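Local coordinates for phage-related conserved hypothetical protein, BB2244 (Bordetella bronchiseptica, PDB 2BDV), which is of unknown function but belongs to the SOS response associated peptidase (SRAP) family, some of whose members form covalent crosslinks with abasic DNA, at residues Tyr14-Leu24 / Met45-Leu55; Pro126-Ala134 / Pro166-Trp177. All blocks are in the same frame, centred on the assembly; numbering follows the deposited sequence.

Contact 1. Residues Tyr14-Leu24 / Met45-Leu55; sequences YVEILWPNARL and MHRLVDQAEAL
The indole of W19 slots like a blade between E53 and L18. Over one face, E53 CB sits 3.6 Å from the centroid of the six-membered ring and 14° off its normal, a CH-pi contact, and E53 CG comes within 3.4 Å of W19 CE2. L18 CD2 backs the opposite face, displaced toward the rim. At the edge, in the ring plane, A54 O is 3.5 Å from W19 CH2. E53 bends at its second torsion (chi2 88°), and its carboxylate stands almost perpendicular to the indole; OE2 lies above the R47 guanidinium, a contact of charges alone.

The second bump is M45, a selenomethionine, which enters the hollow bounded by Y14, V15 and L18. A bend at its last torsion (chi3 -79°) carries CE against the helix, 3.4 Å from Y14 O. L18 and M45 reach toward each other, and L18 CD2 ends 3.8 Å from M45 CB, near the root of that chain. SE lies 5.0 Å from the centroid of the W19 six-membered ring, an oblique Met-aromatic contact. Further along, L24 CD1 reaches L55 CB at 3.9 Å.

With hydrogen bonding between the segments absent, the fit rests on shape. The arrangement is a helix C-terminus and its exit loop packed on a beta hairpin, strands 43-46 and 54-57, in which H46 and A54 form a hydrogen-bonded antiparallel pair.

Contact 2. Residues Pro126-Ala134 / Pro166-Trp177; sequences PLLFAGLSA and PVALPPELAREW
F129 and P166 lie side by side and point the same way, with the proline ring over one face of the phenyl: P166 CG is 3.8 Å from the ring centroid and 19° off the normal, a CH-pi contact. At the phenyl edge, A168 CB stands 4.1 Å from F129 CD1. The backbones bridge here, F129 and A168 forming a non-hydrogen-bonded antiparallel pair flanked by two nearly straight bonds, A130 N to V167 O (3.1 Å) and L169 N to L128 O (3.0 Å). A water accepts from L128 N and donates to L169 O, the latter contact unusually short.

W177 is turned toward the strand with CG opposite its own backbone N (chi1 174°). One indole face receives A130 CB, 4.0 Å above the plane, while the L132 side chain crosses that of W177 at about a right angle, its CD2 3.9 Å from W177 CZ2. G131 O lies in the ring plane at the edge, but NE1 gives its hydrogen bond to I95 O. L128 CD1 presses on A174 CB at 3.4 Å, tighter than usual carbon packing.

The chemistry implies a division of labour: the two direct main-chain bonds set the register, CH-pi packing holds the P166 end, and apolar contacts of A174 and W177 seat helix 171-178 on the strand.

After strand 5-7, helix 11-18 and its exit loop supply the first half of contact 1, which closes when the chain returns in the hairpin of strands 43-46 and 54-57. Contact 2 opens later, at strand 126-133, and closes at P166-W177. The two loops therefore follow in series, neither nesting nor crossing, yet their centres are about 12 Å apart and they touch. R175 NE is 2.6 Å from L18 O, probably a hydrogen bond at the end of the first helix, and I17 CD1 packs 3.4 Å from P126 CD. M45 bonds through its backbone to L96 in strand 94-99, the edge strand beside 126-133 in the mixed sheet, so the hairpin is joined to that sheet.

Contact 1. Residues Tyr14-Leu24 / Met45-Leu55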
loop_
_atom_site.group_PDB
_atom_site.type_symbol
_atom_site.label_atom_id
_atom_site.label_comp_id
_atom_site.label_asym_id
_atom_site.label_seq_id
_atom_site.Cartn_x
_atom_site.Cartn_y
_atom_site.Cartn_z
ATOM N N TYR A 14 13.011 -6.189 -4.388
ATOM C CA TYR A 14 11.944 -5.266 -4.775
ATOM C C TYR A 14 12.398 -4.380 -5.925
ATOM O O TYR A 14 11.659 -4.152 -6.877
ATOM C CB TYR A 14 11.515 -4.375 -3.601
ATOM C CG TYR A 14 10.895 -5.126 -2.437
ATOM C CD1 TYR A 14 10.000 -6.163 -2.658
ATOM C CD2 TYR A 14 11.215 -4.804 -1.122
ATOM C CE1 TYR A 14 9.442 -6.878 -1.605
ATOM C CE2 TYR A 14 10.663 -5.507 -0.053
ATOM C CZ TYR A 14 9.776 -6.548 -0.305
ATOM O OH TYR A 14 9.249 -7.273 0.735
ATOM N N VAL A 15 13.620 -3.874 -5.828
ATOM C CA VAL A 15 14.172 -3.015 -6.866
ATOM C C VAL A 15 14.341 -3.789 -8.173
ATOM O O VAL A 15 14.025 -3.280 -9.243
ATOM C CB VAL A 15 15.543 -2.461 -6.438
ATOM C CG1 VAL A 15 16.231 -1.782 -7.620
ATOM C CG2 VAL A 15 15.363 -1.482 -5.291
ATOM N N GLU A 16 14.847 -5.014 -8.071
ATOM C CA GLU A 16 15.069 -5.866 -9.235
ATOM C C GLU A 16 13.776 -6.074 -10.028
ATOM O O GLU A 16 13.797 -6.122 -11.256
ATOM C CB GLU A 16 15.654 -7.213 -8.781
ATOM C CG GLU A 16 15.822 -8.278 -9.871
ATOM C CD GLU A 16 16.831 -7.912 -10.958
ATOM O OE1 GLU A 16 17.012 -8.726 -11.889
ATOM O OE2 GLU A 16 17.443 -6.822 -10.890
ATOM N N ILE A 17 12.651 -6.179 -9.329
ATOM C CA ILE A 17 11.373 -6.373 -9.998
ATOM C C ILE A 17 10.859 -5.091 -10.647
ATOM O O ILE A 17 10.363 -5.117 -11.776
ATOM C CB ILE A 17 10.310 -6.903 -9.019
ATOM C CG1 ILE A 17 10.708 -8.302 -8.552
ATOM C CG2 ILE A 17 8.940 -6.906 -9.684
ATOM C CD1 ILE A 17 9.715 -8.954 -7.639
ATOM N N LEU A 18 10.976 -3.967 -9.944
ATOM C CA LEU A 18 10.502 -2.695 -10.490
ATOM C C LEU A 18 11.473 -2.099 -11.508
ATOM O O LEU A 18 11.078 -1.682 -12.602
ATOM C CB LEU A 18 10.255 -1.685 -9.362
ATOM C CG LEU A 18 9.828 -0.270 -9.781
ATOM C CD1 LEU A 18 8.476 -0.323 -10.485
ATOM C CD2 LEU A 18 9.752 0.618 -8.548
ATOM N N TRP A 19 12.747 -2.059 -11.145
ATOM C CA TRP A 19 13.766 -1.511 -12.027
ATOM C C TRP A 19 14.796 -2.589 -12.343
ATOM O O TRP A 19 15.921 -2.552 -11.841
ATOM C CB TRP A 19 14.442 -0.306 -11.357
ATOM C CG TRP A 19 13.515 0.839 -11.102
ATOM C CD1 TRP A 19 12.732 1.482 -12.021
ATOM C CD2 TRP A 19 13.306 1.517 -9.854
ATOM N NE1 TRP A 19 12.053 2.518 -11.423
ATOM C CE2 TRP A 19 12.387 2.559 -10.094
ATOM C CE3 TRP A 19 13.808 1.345 -8.556
ATOM C CZ2 TRP A 19 11.956 3.427 -9.086
ATOM C CZ3 TRP A 19 13.379 2.213 -7.548
ATOM C CH2 TRP A 19 12.464 3.237 -7.821
ATOM N N PRO A 20 14.422 -3.564 -13.190
ATOM C CA PRO A 20 15.328 -4.655 -13.563
ATOM C C PRO A 20 16.683 -4.143 -14.020
ATOM O O PRO A 20 16.763 -3.205 -14.812
ATOM C CB PRO A 20 14.569 -5.371 -14.677
ATOM C CG PRO A 20 13.135 -5.142 -14.299
ATOM C CD PRO A 20 13.144 -3.680 -13.911
ATOM N N ASN A 21 17.745 -4.765 -13.522
ATOM C CA ASN A 21 19.096 -4.350 -13.875
ATOM C C ASN A 21 19.271 -2.853 -13.638
ATOM O O ASN A 21 19.166 -2.045 -14.565
ATOM C CB ASN A 21 19.392 -4.682 -15.338
ATOM C CG ASN A 21 20.678 -4.043 -15.832
ATOM O OD1 ASN A 21 21.686 -4.016 -15.121
ATOM N ND2 ASN A 21 20.653 -3.534 -17.064
ATOM N N ALA A 22 19.529 -2.503 -12.383
ATOM C CA ALA A 22 19.731 -1.120 -11.976
ATOM C C ALA A 22 19.750 -1.054 -10.455
ATOM O O ALA A 22 18.815 -0.542 -9.845
ATOM C CB ALA A 22 18.609 -0.236 -12.523
ATOM N N ARG A 23 20.812 -1.570 -9.842
ATOM C CA ARG A 23 20.911 -1.565 -8.384
ATOM C C ARG A 23 20.825 -0.136 -7.825
ATOM O O ARG A 23 20.957 0.842 -8.565
ATOM C CB ARG A 23 22.225 -2.206 -7.924
ATOM C CG ARG A 23 22.778 -3.324 -8.803
ATOM C CD ARG A 23 21.807 -4.472 -9.043
ATOM N NE ARG A 23 22.530 -5.729 -9.268
ATOM C CZ ARG A 23 22.062 -6.766 -9.959
ATOM N NH1 ARG A 23 22.803 -7.859 -10.091
ATOM N NH2 ARG A 23 20.868 -6.707 -10.538
ATOM N N LEU A 24 20.596 -0.021 -6.517
ATOM C CA LEU A 24 20.506 1.282 -5.859
ATOM C C LEU A 24 21.458 1.388 -4.667
ATOM O O LEU A 24 21.847 0.381 -4.072
ATOM C CB LEU A 24 19.067 1.554 -5.398
ATOM C CG LEU A 24 18.025 1.850 -6.477
ATOM C CD1 LEU A 24 16.640 1.954 -5.856
ATOM C CD2 LEU A 24 18.390 3.141 -7.186
HETATM N N MSE A 45 9.221 2.637 -2.832
HETATM C CA MSE A 45 10.032 2.959 -3.994
HETATM C C MSE A 45 9.339 4.104 -4.715
HETATM O O MSE A 45 8.112 4.109 -4.841
HETATM C CB MSE A 45 10.181 1.734 -4.894
HETATM C CG MSE A 45 10.937 0.615 -4.194
HETATM SE SE MSE A 45 11.451 -0.846 -5.338
HETATM C CE MSE A 45 9.763 -1.740 -5.408
ATOM N N HIS A 46 10.128 5.078 -5.168
ATOM C CA HIS A 46 9.582 6.260 -5.837
ATOM C C HIS A 46 10.627 7.143 -6.520
ATOM O O HIS A 46 11.828 6.903 -6.429
ATOM C CB HIS A 46 8.835 7.114 -4.814
ATOM C CG HIS A 46 9.723 7.678 -3.747
ATOM N ND1 HIS A 46 10.672 8.647 -4.000
ATOM C CD2 HIS A 46 9.826 7.386 -2.427
ATOM C CE1 HIS A 46 11.320 8.929 -2.881
ATOM N NE2 HIS A 46 10.826 8.178 -1.914
ATOM N N ARG A 47 10.136 8.183 -7.185
ATOM C CA ARG A 47 10.978 9.151 -7.874
ATOM C C ARG A 47 10.431 10.539 -7.538
ATOM O O ARG A 47 10.256 11.389 -8.412
ATOM C CB ARG A 47 10.929 8.896 -9.383
ATOM C CG ARG A 47 11.294 7.467 -9.736
ATOM C CD ARG A 47 11.181 7.201 -11.218
ATOM N NE ARG A 47 12.106 8.009 -12.008
ATOM C CZ ARG A 47 12.113 8.021 -13.337
ATOM N NH1 ARG A 47 12.976 8.779 -13.997
ATOM N NH2 ARG A 47 11.239 7.276 -14.003
ATOM N N LEU A 48 10.168 10.760 -6.252
ATOM C CA LEU A 48 9.603 12.021 -5.781
ATOM C C LEU A 48 10.563 13.205 -5.756
ATOM O O LEU A 48 10.138 14.357 -5.856
ATOM C CB LEU A 48 9.013 11.827 -4.384
ATOM C CG LEU A 48 7.930 10.752 -4.297
ATOM C CD1 LEU A 48 7.459 10.597 -2.850
ATOM C CD2 LEU A 48 6.783 11.120 -5.211
ATOM N N VAL A 49 11.852 12.926 -5.610
ATOM C CA VAL A 49 12.839 13.991 -5.568
ATOM C C VAL A 49 13.759 13.972 -6.787
ATOM O O VAL A 49 14.541 13.036 -6.976
ATOM C CB VAL A 49 13.694 13.897 -4.290
ATOM C CG1 VAL A 49 14.616 15.117 -4.187
ATOM C CG2 VAL A 49 12.784 13.798 -3.059
ATOM N N ASP A 50 13.652 15.020 -7.602
ATOM C CA ASP A 50 14.459 15.175 -8.813
ATOM C C ASP A 50 14.396 13.976 -9.759
ATOM O O ASP A 50 15.403 13.596 -10.347
ATOM C CB ASP A 50 15.915 15.453 -8.430
ATOM C CG ASP A 50 16.130 16.873 -7.941
ATOM O OD1 ASP A 50 17.109 17.082 -7.195
ATOM O OD2 ASP A 50 15.341 17.785 -8.313
ATOM N N GLN A 51 13.207 13.393 -9.893
ATOM C CA GLN A 51 12.970 12.250 -10.770
ATOM C C GLN A 51 13.882 11.052 -10.515
ATOM O O GLN A 51 13.865 10.092 -11.270
ATOM C CB GLN A 51 13.101 12.685 -12.234
ATOM C CG GLN A 51 12.278 13.916 -12.585
ATOM C CD GLN A 51 12.380 14.303 -14.058
ATOM O OE1 GLN A 51 11.722 15.241 -14.513
ATOM N NE2 GLN A 51 13.209 13.580 -14.809
ATOM N N ALA A 52 14.660 11.096 -9.443
ATOM C CA ALA A 52 15.578 10.007 -9.141
ATOM C C ALA A 52 14.889 8.779 -8.547
ATOM O O ALA A 52 14.042 8.894 -7.655
ATOM C CB ALA A 52 16.677 10.499 -8.205
ATOM N N GLU A 53 15.249 7.602 -9.052
ATOM C CA GLU A 53 14.668 6.370 -8.542
ATOM C C GLU A 53 15.247 6.114 -7.158
ATOM O O GLU A 53 16.449 6.253 -6.948
ATOM C CB GLU A 53 14.980 5.185 -9.471
ATOM C CG GLU A 53 14.311 5.280 -10.836
ATOM C CD GLU A 53 15.132 6.046 -11.874
ATOM O OE1 GLU A 53 16.071 6.794 -11.498
ATOM O OE2 GLU A 53 14.825 5.898 -13.075
ATOM N N ALA A 54 14.399 5.751 -6.212
ATOM C CA ALA A 54 14.902 5.495 -4.879
ATOM C C ALA A 54 14.119 4.440 -4.113
ATOM O O ALA A 54 12.977 4.100 -4.451
ATOM C CB ALA A 54 14.932 6.787 -4.083
ATOM N N LEU A 55 14.772 3.936 -3.073
ATOM C CA LEU A 55 14.220 2.943 -2.175
ATOM C C LEU A 55 14.437 3.533 -0.786
ATOM O O LEU A 55 15.565 3.568 -0.293
ATOM C CB LEU A 55 14.980 1.625 -2.314
ATOM C CG LEU A 55 14.546 0.506 -1.357
ATOM C CD1 LEU A 55 13.188 -0.019 -1.781
ATOM C CD2 LEU A 55 15.571 -0.626 -1.369
#

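Contact 2. Residues Pro126-Ala134 / Pro166-Trp177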
loop_
_atom_site.group_PDB
_atom_site.type_symbol
_atom_site.label_atom_id
_atom_site.label_comp_id
_atom_site.label_asym_id
_atom_site.label_seq_id
_atom_site.Cartn_x
_atom_site.Cartn_y
_atom_site.Cartn_z
ATOM N N PRO A 126 7.009 -10.698 -5.138
ATOM C CA PRO A 126 6.761 -9.419 -4.463
ATOM C C PRO A 126 5.742 -8.573 -5.213
ATOM O O PRO A 126 5.780 -8.482 -6.439
ATOM C CB PRO A 126 8.145 -8.775 -4.436
ATOM C CG PRO A 126 9.038 -9.963 -4.258
ATOM C CD PRO A 126 8.457 -10.960 -5.239
ATOM N N LEU A 127 4.838 -7.947 -4.471
ATOM C CA LEU A 127 3.796 -7.130 -5.067
ATOM C C LEU A 127 4.169 -5.649 -5.062
ATOM O O LEU A 127 4.899 -5.185 -4.185
ATOM C CB LEU A 127 2.496 -7.343 -4.294
ATOM C CG LEU A 127 2.235 -8.791 -3.868
ATOM C CD1 LEU A 127 1.022 -8.806 -2.962
ATOM C CD2 LEU A 127 2.021 -9.700 -5.081
ATOM N N LEU A 128 3.668 -4.905 -6.041
ATOM C CA LEU A 128 3.959 -3.480 -6.109
ATOM C C LEU A 128 2.663 -2.710 -5.890
ATOM O O LEU A 128 1.931 -2.438 -6.847
ATOM C CB LEU A 128 4.584 -3.131 -7.473
ATOM C CG LEU A 128 5.796 -3.981 -7.897
ATOM C CD1 LEU A 128 6.269 -3.557 -9.286
ATOM C CD2 LEU A 128 6.924 -3.847 -6.898
ATOM N N PHE A 129 2.372 -2.369 -4.631
ATOM C CA PHE A 129 1.141 -1.637 -4.318
ATOM C C PHE A 129 1.284 -0.181 -4.717
ATOM O O PHE A 129 2.301 0.446 -4.448
ATOM C CB PHE A 129 0.775 -1.692 -2.813
ATOM C CG PHE A 129 0.480 -3.077 -2.287
ATOM C CD1 PHE A 129 0.200 -4.130 -3.151
ATOM C CD2 PHE A 129 0.507 -3.328 -0.915
ATOM C CE1 PHE A 129 -0.037 -5.408 -2.662
ATOM C CE2 PHE A 129 0.271 -4.599 -0.422
ATOM C CZ PHE A 129 -0.002 -5.642 -1.294
ATOM N N ALA A 130 0.256 0.345 -5.372
ATOM C CA ALA A 130 0.234 1.738 -5.787
ATOM C C ALA A 130 -0.075 2.550 -4.531
ATOM O O ALA A 130 -0.894 2.143 -3.704
ATOM C CB ALA A 130 -0.848 1.953 -6.828
ATOM N N GLY A 131 0.584 3.695 -4.384
ATOM C CA GLY A 131 0.351 4.524 -3.214
ATOM C C GLY A 131 0.482 6.008 -3.479
ATOM O O GLY A 131 1.015 6.424 -4.504
ATOM N N LEU A 132 -0.010 6.808 -2.541
ATOM C CA LEU A 132 0.042 8.259 -2.649
ATOM C C LEU A 132 0.613 8.819 -1.349
ATOM O O LEU A 132 0.129 8.516 -0.254
ATOM C CB LEU A 132 -1.365 8.821 -2.896
ATOM C CG LEU A 132 -2.061 8.449 -4.211
ATOM C CD1 LEU A 132 -3.492 8.977 -4.207
ATOM C CD2 LEU A 132 -1.278 9.028 -5.383
ATOM N N SER A 133 1.640 9.645 -1.479
ATOM C CA SER A 133 2.290 10.219 -0.315
ATOM C C SER A 133 2.331 11.739 -0.379
ATOM O O SER A 133 2.382 12.332 -1.458
ATOM C CB SER A 133 3.713 9.653 -0.205
ATOM O OG SER A 133 4.503 10.378 0.718
ATOM N N ALA A 134 2.290 12.363 0.789
ATOM C CA ALA A 134 2.345 13.807 0.876
ATOM C C ALA A 134 3.755 14.216 1.285
ATOM O O ALA A 134 4.013 15.381 1.581
ATOM C CB ALA A 134 1.336 14.312 1.893
ATOM N N PRO A 166 -5.688 -3.970 -1.759
ATOM C CA PRO A 166 -4.724 -3.022 -2.325
ATOM C C PRO A 166 -4.530 -3.226 -3.822
ATOM O O PRO A 166 -4.468 -4.355 -4.300
ATOM C CB PRO A 166 -3.455 -3.319 -1.537
ATOM C CG PRO A 166 -3.544 -4.808 -1.352
ATOM C CD PRO A 166 -5.001 -4.988 -0.940
ATOM N N VAL A 167 -4.440 -2.131 -4.564
ATOM C CA VAL A 167 -4.250 -2.220 -6.002
ATOM C C VAL A 167 -2.798 -2.565 -6.316
ATOM O O VAL A 167 -1.907 -1.738 -6.147
ATOM C CB VAL A 167 -4.619 -0.885 -6.686
ATOM C CG1 VAL A 167 -4.373 -0.978 -8.188
ATOM C CG2 VAL A 167 -6.073 -0.548 -6.405
ATOM N N ALA A 168 -2.563 -3.798 -6.754
ATOM C CA ALA A 168 -1.218 -4.225 -7.102
ATOM C C ALA A 168 -1.041 -4.037 -8.602
ATOM O O ALA A 168 -1.926 -4.382 -9.390
ATOM C CB ALA A 168 -1.001 -5.689 -6.721
ATOM N N LEU A 169 0.110 -3.505 -8.996
ATOM C CA LEU A 169 0.383 -3.247 -10.398
ATOM C C LEU A 169 1.490 -4.110 -10.994
ATOM O O LEU A 169 2.415 -4.526 -10.301
ATOM C CB LEU A 169 0.776 -1.779 -10.585
ATOM C CG LEU A 169 -0.157 -0.654 -10.126
ATOM C CD1 LEU A 169 0.624 0.643 -10.167
ATOM C CD2 LEU A 169 -1.401 -0.573 -11.010
ATOM N N PRO A 170 1.399 -4.397 -12.302
ATOM C CA PRO A 170 2.431 -5.204 -12.963
ATOM C C PRO A 170 3.683 -4.311 -12.995
ATOM O O PRO A 170 3.573 -3.081 -12.958
ATOM C CB PRO A 170 1.864 -5.423 -14.369
ATOM C CG PRO A 170 0.377 -5.293 -14.182
ATOM C CD PRO A 170 0.263 -4.149 -13.207
ATOM N N PRO A 171 4.879 -4.910 -13.054
ATOM C CA PRO A 171 6.107 -4.109 -13.085
ATOM C C PRO A 171 6.116 -3.013 -14.160
ATOM O O PRO A 171 6.573 -1.890 -13.917
ATOM C CB PRO A 171 7.190 -5.154 -13.307
ATOM C CG PRO A 171 6.657 -6.338 -12.558
ATOM C CD PRO A 171 5.175 -6.344 -12.900
ATOM N N GLU A 172 5.618 -3.344 -15.350
ATOM C CA GLU A 172 5.577 -2.386 -16.452
ATOM C C GLU A 172 4.738 -1.153 -16.091
ATOM O O GLU A 172 5.166 -0.020 -16.294
ATOM C CB GLU A 172 4.980 -3.025 -17.722
ATOM C CG GLU A 172 5.732 -4.229 -18.331
ATOM C CD GLU A 172 5.190 -5.583 -17.873
ATOM O OE1 GLU A 172 5.278 -6.559 -18.652
ATOM O OE2 GLU A 172 4.685 -5.677 -16.732
ATOM N N LEU A 173 3.538 -1.390 -15.572
ATOM C CA LEU A 173 2.630 -0.314 -15.204
ATOM C C LEU A 173 3.116 0.408 -13.953
ATOM O O LEU A 173 2.888 1.604 -13.777
ATOM C CB LEU A 173 1.219 -0.871 -14.986
ATOM C CG LEU A 173 0.536 -1.457 -16.224
ATOM C CD1 LEU A 173 -0.849 -1.994 -15.877
ATOM C CD2 LEU A 173 0.419 -0.368 -17.284
ATOM N N ALA A 174 3.799 -0.335 -13.094
ATOM C CA ALA A 174 4.334 0.204 -11.858
ATOM C C ALA A 174 5.383 1.268 -12.176
ATOM O O ALA A 174 5.448 2.302 -11.509
ATOM C CB ALA A 174 4.949 -0.917 -11.030
ATOM N N ARG A 175 6.212 1.005 -13.183
ATOM C CA ARG A 175 7.239 1.960 -13.586
ATOM C C ARG A 175 6.579 3.213 -14.120
ATOM O O ARG A 175 7.003 4.319 -13.816
ATOM C CB ARG A 175 8.139 1.380 -14.682
ATOM C CG ARG A 175 8.985 0.223 -14.226
ATOM C CD ARG A 175 9.633 -0.512 -15.385
ATOM N NE ARG A 175 9.964 -1.861 -14.940
ATOM C CZ ARG A 175 9.638 -2.969 -15.589
ATOM N NH1 ARG A 175 8.975 -2.900 -16.738
ATOM N NH2 ARG A 175 9.946 -4.146 -15.062
ATOM N N GLU A 176 5.539 3.043 -14.926
ATOM C CA GLU A 176 4.858 4.205 -15.476
ATOM C C GLU A 176 4.247 5.024 -14.345
ATOM O O GLU A 176 4.305 6.244 -14.369
ATOM C CB GLU A 176 3.771 3.771 -16.441
ATOM C CG GLU A 176 3.700 4.608 -17.695
ATOM C CD GLU A 176 2.604 4.120 -18.608
ATOM O OE1 GLU A 176 2.345 2.898 -18.589
ATOM O OE2 GLU A 176 2.010 4.938 -19.341
ATOM N N TRP A 177 3.676 4.345 -13.351
ATOM C CA TRP A 177 3.067 5.030 -12.220
ATOM C C TRP A 177 4.047 5.945 -11.476
ATOM O O TRP A 177 3.720 7.092 -11.195
ATOM C CB TRP A 177 2.455 3.996 -11.260
ATOM C CG TRP A 177 1.913 4.552 -9.956
ATOM C CD1 TRP A 177 2.515 4.495 -8.727
ATOM C CD2 TRP A 177 0.645 5.189 -9.750
ATOM N NE1 TRP A 177 1.697 5.049 -7.768
ATOM C CE2 TRP A 177 0.547 5.488 -8.368
ATOM C CE3 TRP A 177 -0.418 5.539 -10.597
ATOM C CZ2 TRP A 177 -0.577 6.118 -7.815
ATOM C CZ3 TRP A 177 -1.533 6.163 -10.046
ATOM C CH2 TRP A 177 -1.601 6.448 -8.665
HETATM O O HOH W 1 2.425 -6.150 -8.357
#